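Local structure of PhnB protein (Bacillus cereus, 3OMS) at residues D105-M110 against W123-Y128; F79-S84 against G129-L134. The protein is of unproven function, a PhnB-like member of the glyoxalase superfamily named as a putative 3-demethylubiquinone-9 3-methyltransferase. All coordinates share one frame; numbering follows the deposited sequence.

Contact 1 (D105-M110 against W123-Y128); sequences DGAILM and WLNDKY
Ala-107 and Asn-125 face each other as an antiparallel hydrogen-bonded pair, Ala-107 N giving to Asn-125 O at 2.9 Å and Asn-125 N to Ala-107 O at 2.8 Å. Further along, Trp-123 O takes two donors from the same face of its carbonyl plane, Leu-109 N at 2.8 Å and the straighter Met-110 N at 2.9 Å (N-H...O 168°), while Trp-123 N returns a bond to Met-110 O. Two residues opposite one make a classic beta bulge, at which strand 107-111, outermost within this chain in a four-stranded mixed sheet, turns a corner against strand 121-125. At the other end a water bridges Asp-105 O and Lys-127 O.

Apolar contacts lie on both sides. Leu-109, in the bulge, sets CD1 over a face of the indole, 4.0 Å from the centroid of the Trp-123 five-membered ring, a CH-pi contact; the same methyl also meets Asn-125 ND2. With CG anti to the backbone N (chi1 -164°) the Trp-123 indole lies beside Leu-109, and its NE1 bonds to Ser-131 OG on the next strand. On the other sheet face Ile-108 CD1 meets Leu-124 CB at 4.1 Å, where helix 92-103 packs against both side chains.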
# COMPACT_ATOMS: atom_id res chain seq x y z
N ASP A 105 13.78 0.81 16.34
CA ASP A 105 12.84 -0.18 16.88
C ASP A 105 12.09 -0.94 15.77
O ASP A 105 11.00 -1.47 15.99
CB ASP A 105 11.88 0.49 17.88
CG ASP A 105 12.58 0.92 19.17
OD1 ASP A 105 13.68 0.40 19.46
OD2 ASP A 105 12.04 1.76 19.88
N GLY A 106 12.70 -0.99 14.59
CA GLY A 106 12.17 -1.72 13.43
C GLY A 106 12.88 -3.03 13.25
O GLY A 106 13.53 -3.54 14.15
N ALA A 107 12.70 -3.63 12.09
CA ALA A 107 13.24 -4.92 11.78
C ALA A 107 13.87 -4.78 10.40
O ALA A 107 13.25 -4.27 9.48
CB ALA A 107 12.11 -6.06 11.80
N ILE A 108 15.14 -5.18 10.27
CA ILE A 108 15.80 -5.06 8.98
C ILE A 108 15.56 -6.31 8.15
O ILE A 108 15.82 -7.42 8.58
CB ILE A 108 17.31 -4.85 9.14
CG1 ILE A 108 17.60 -3.66 10.05
CG2 ILE A 108 17.98 -4.69 7.78
CD1 ILE A 108 16.95 -2.29 9.64
N LEU A 109 15.11 -6.11 6.92
CA LEU A 109 14.92 -7.23 6.02
C LEU A 109 16.14 -7.38 5.09
O LEU A 109 16.64 -8.49 4.87
CB LEU A 109 13.62 -7.03 5.24
CG LEU A 109 12.37 -6.91 6.11
CD1 LEU A 109 11.07 -6.82 5.26
CD2 LEU A 109 12.36 -8.18 7.02
N MSE A 110 16.57 -6.24 4.52
CA MSE A 110 17.82 -6.12 3.78
C MSE A 110 18.52 -4.83 4.22
O MSE A 110 17.97 -3.72 4.06
CB MSE A 110 17.59 -6.12 2.26
CG MSE A 110 16.95 -7.43 1.82
SE MSE A 110 16.51 -7.42 -0.10
CE MSE A 110 18.30 -7.60 -0.75
N TRP A 123 15.71 -2.48 2.88
CA TRP A 123 14.32 -2.89 3.08
C TRP A 123 14.16 -3.18 4.56
O TRP A 123 14.96 -3.88 5.17
CB TRP A 123 14.01 -4.15 2.26
CG TRP A 123 12.56 -4.47 2.07
CD1 TRP A 123 11.51 -4.05 2.80
CD2 TRP A 123 12.01 -5.31 1.04
NE1 TRP A 123 10.34 -4.60 2.33
CE2 TRP A 123 10.62 -5.38 1.25
CE3 TRP A 123 12.57 -6.00 -0.04
CZ2 TRP A 123 9.76 -6.07 0.37
CZ3 TRP A 123 11.71 -6.74 -0.89
CH2 TRP A 123 10.32 -6.76 -0.67
N LEU A 124 13.14 -2.58 5.16
CA LEU A 124 12.88 -2.78 6.58
C LEU A 124 11.40 -2.76 6.87
O LEU A 124 10.59 -2.38 5.99
CB LEU A 124 13.56 -1.67 7.38
CG LEU A 124 13.30 -0.18 7.03
CD1 LEU A 124 11.90 0.22 7.55
CD2 LEU A 124 14.38 0.69 7.68
N ASN A 125 11.05 -3.18 8.09
CA ASN A 125 9.76 -2.85 8.70
C ASN A 125 9.97 -1.84 9.76
O ASN A 125 10.90 -1.96 10.55
CB ASN A 125 9.12 -4.09 9.33
CG ASN A 125 8.83 -5.21 8.33
OD1 ASN A 125 8.93 -6.39 8.70
ND2 ASN A 125 8.39 -4.88 7.15
N ASP A 126 9.16 -0.79 9.79
CA ASP A 126 9.34 0.21 10.83
C ASP A 126 8.75 -0.28 12.17
O ASP A 126 8.23 -1.41 12.30
CB ASP A 126 8.81 1.57 10.35
CG ASP A 126 7.30 1.61 10.23
OD1 ASP A 126 6.67 0.69 10.83
OD2 ASP A 126 6.79 2.56 9.59
N LYS A 127 8.86 0.55 13.19
CA LYS A 127 8.42 0.19 14.53
C LYS A 127 6.93 -0.14 14.59
O LYS A 127 6.46 -0.69 15.57
CB LYS A 127 8.75 1.30 15.54
CG LYS A 127 7.97 2.62 15.39
CD LYS A 127 8.36 3.64 16.46
CE LYS A 127 9.72 4.31 16.19
NZ LYS A 127 9.87 5.24 15.02
N TYR A 128 6.17 0.31 13.59
CA TYR A 128 4.74 0.02 13.54
C TYR A 128 4.43 -1.23 12.75
O TYR A 128 3.27 -1.64 12.67
CB TYR A 128 3.97 1.25 12.96
CG TYR A 128 4.29 2.53 13.69
CD1 TYR A 128 3.79 2.76 14.97
CD2 TYR A 128 5.14 3.49 13.14
CE1 TYR A 128 4.11 3.90 15.67
CE2 TYR A 128 5.45 4.60 13.82
CZ TYR A 128 4.94 4.82 15.09
OH TYR A 128 5.28 5.96 15.78
O HOH W 1 8.44 -1.94 17.45

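Contact 2 (F79-S84 against G129-L134); sequences FTPAMS and GVSWQL
Phe-79 and Ser-84, which flank a type I turn from Thr-80 to Met-83, meet the 129-134 segment, Met-83 closing the turn and opening strand 83-89. Ser-84 CA lies 3.3 Å from Ser-131 O. Around Phe-79 and Thr-80 no direct backbone bond forms, and waters bridge the gap: one molecule donates to both Phe-79 O and Gly-129 O, and a second accepts from Ser-131 N at 2.9 Å and lies 2.7 Å from Thr-80 O.

Among the side chains, Val-130 sets CG2 squarely over the Phe-79 ring, 3.6 Å from its centroid and 7° off the normal, a CH-pi contact; with chi1 174° CG2 is anti to the carbonyl carbon and beside the backbone N, the position from which it reaches the ring. Pro-81 CB rests 3.8 Å from Ser-131 OG, whose strong polar partner is Trp-123 NE1. Gln-133, extended beyond CG, brings NE2 to Ser-84 OG at 3.0 Å, the hydroxyl lying in the amide plane (N-H...O 159°). Thr-80 OG1 accepts from Ala-82 N in an ST turn and also bonds Thr-78 O of the second subunit. From the turn's end strands 83-89 and 131-136 pair in parallel, first and last strands of a beta-alpha-beta-beta-beta module, the repeated unit of the glyoxalase fold.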
# COMPACT_ATOMS: atom_id res chain seq x y z
N PHE A 79 0.29 -5.35 9.39
CA PHE A 79 1.04 -5.10 8.18
C PHE A 79 1.96 -6.24 7.89
O PHE A 79 2.46 -6.89 8.84
CB PHE A 79 1.86 -3.81 8.29
CG PHE A 79 1.05 -2.61 8.65
CD1 PHE A 79 0.28 -1.96 7.67
CD2 PHE A 79 1.08 -2.08 9.95
CE1 PHE A 79 -0.46 -0.85 8.01
CE2 PHE A 79 0.33 -0.96 10.29
CZ PHE A 79 -0.43 -0.35 9.33
N THR A 80 2.15 -6.53 6.60
CA THR A 80 3.15 -7.50 6.18
C THR A 80 4.01 -6.86 5.07
O THR A 80 3.64 -5.82 4.52
CB THR A 80 2.57 -8.81 5.67
OG1 THR A 80 1.96 -8.63 4.36
CG2 THR A 80 1.54 -9.44 6.65
N PRO A 81 5.13 -7.51 4.74
CA PRO A 81 5.93 -6.99 3.61
C PRO A 81 5.32 -7.23 2.24
O PRO A 81 5.90 -6.76 1.26
CB PRO A 81 7.24 -7.76 3.73
CG PRO A 81 7.36 -8.06 5.26
CD PRO A 81 5.92 -8.48 5.54
N ALA A 82 4.15 -7.88 2.15
CA ALA A 82 3.58 -8.17 0.82
C ALA A 82 3.17 -6.86 0.10
O ALA A 82 3.19 -6.81 -1.13
CB ALA A 82 2.41 -9.14 0.88
N MSE A 83 2.71 -5.87 0.84
CA MSE A 83 2.49 -4.52 0.29
C MSE A 83 3.36 -3.57 1.05
O MSE A 83 3.19 -3.43 2.29
CB MSE A 83 1.04 -4.07 0.36
CG MSE A 83 0.82 -2.81 -0.55
SE MSE A 83 -0.99 -2.20 -0.43
CE MSE A 83 -1.89 -3.82 -1.14
N SER A 84 4.34 -3.00 0.32
CA SER A 84 5.34 -2.09 0.88
C SER A 84 5.35 -0.71 0.18
O SER A 84 4.76 -0.51 -0.90
CB SER A 84 6.74 -2.72 0.82
OG SER A 84 7.12 -3.01 -0.52
N GLY A 129 5.44 -1.81 12.10
CA GLY A 129 5.28 -2.96 11.26
C GLY A 129 5.10 -2.67 9.78
O GLY A 129 5.03 -3.62 8.97
N VAL A 130 5.07 -1.40 9.41
CA VAL A 130 4.90 -0.98 8.02
C VAL A 130 6.20 -1.19 7.23
O VAL A 130 7.29 -0.85 7.74
CB VAL A 130 4.48 0.50 7.89
CG1 VAL A 130 4.47 0.95 6.37
CG2 VAL A 130 3.11 0.68 8.52
N SER A 131 6.10 -1.84 6.07
CA SER A 131 7.30 -2.22 5.30
C SER A 131 7.68 -1.13 4.29
O SER A 131 6.84 -0.67 3.44
CB SER A 131 7.05 -3.51 4.57
OG SER A 131 8.25 -4.17 4.18
N TRP A 132 8.96 -0.75 4.36
CA TRP A 132 9.53 0.29 3.52
C TRP A 132 10.77 -0.21 2.77
O TRP A 132 11.67 -0.87 3.34
CB TRP A 132 9.97 1.45 4.39
CG TRP A 132 8.93 2.19 5.14
CD1 TRP A 132 8.43 1.87 6.36
CD2 TRP A 132 8.29 3.42 4.76
NE1 TRP A 132 7.54 2.81 6.77
CE2 TRP A 132 7.41 3.77 5.80
CE3 TRP A 132 8.39 4.26 3.65
CZ2 TRP A 132 6.64 4.94 5.78
CZ3 TRP A 132 7.58 5.40 3.60
CH2 TRP A 132 6.74 5.74 4.68
N GLN A 133 10.83 0.15 1.48
CA GLN A 133 12.00 -0.10 0.66
C GLN A 133 12.52 1.26 0.26
O GLN A 133 11.76 2.19 -0.05
CB GLN A 133 11.71 -0.88 -0.63
CG GLN A 133 11.18 -2.30 -0.42
CD GLN A 133 10.93 -2.99 -1.73
OE1 GLN A 133 11.85 -3.17 -2.54
NE2 GLN A 133 9.67 -3.35 -1.98
N LEU A 134 13.83 1.39 0.28
CA LEU A 134 14.44 2.68 -0.03
C LEU A 134 15.54 2.46 -1.03
O LEU A 134 16.30 1.52 -0.90
CB LEU A 134 14.99 3.32 1.22
CG LEU A 134 13.96 3.76 2.25
CD1 LEU A 134 13.63 2.62 3.19
CD2 LEU A 134 14.55 4.94 2.97
O HOH W 2 4.72 -6.30 10.19
O HOH W 3 3.76 -3.16 5.00

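In the fold
Both contacts belong to one mixed sheet, in which strands 121-125 and 131-136 are neighbours: contact 1 ties the former to strand 107-111, contact 2 the latter to strand 83-89, each outermost within this chain. Along the chain, contact 1 is nested within the loop closed by contact 2, and their centres are about 8 Å apart. Contact 1 is largely a surface contact, built on antiparallel backbone bonds; contact 2 is buried and relies on side chains and bridging waters. Leu-124 O and Trp-132 N probably bond between them. Within contact 2, Met-83 and Ser-84 also pair antiparallel with a strand of the second subunit, carrying the sheet across the dimer interface.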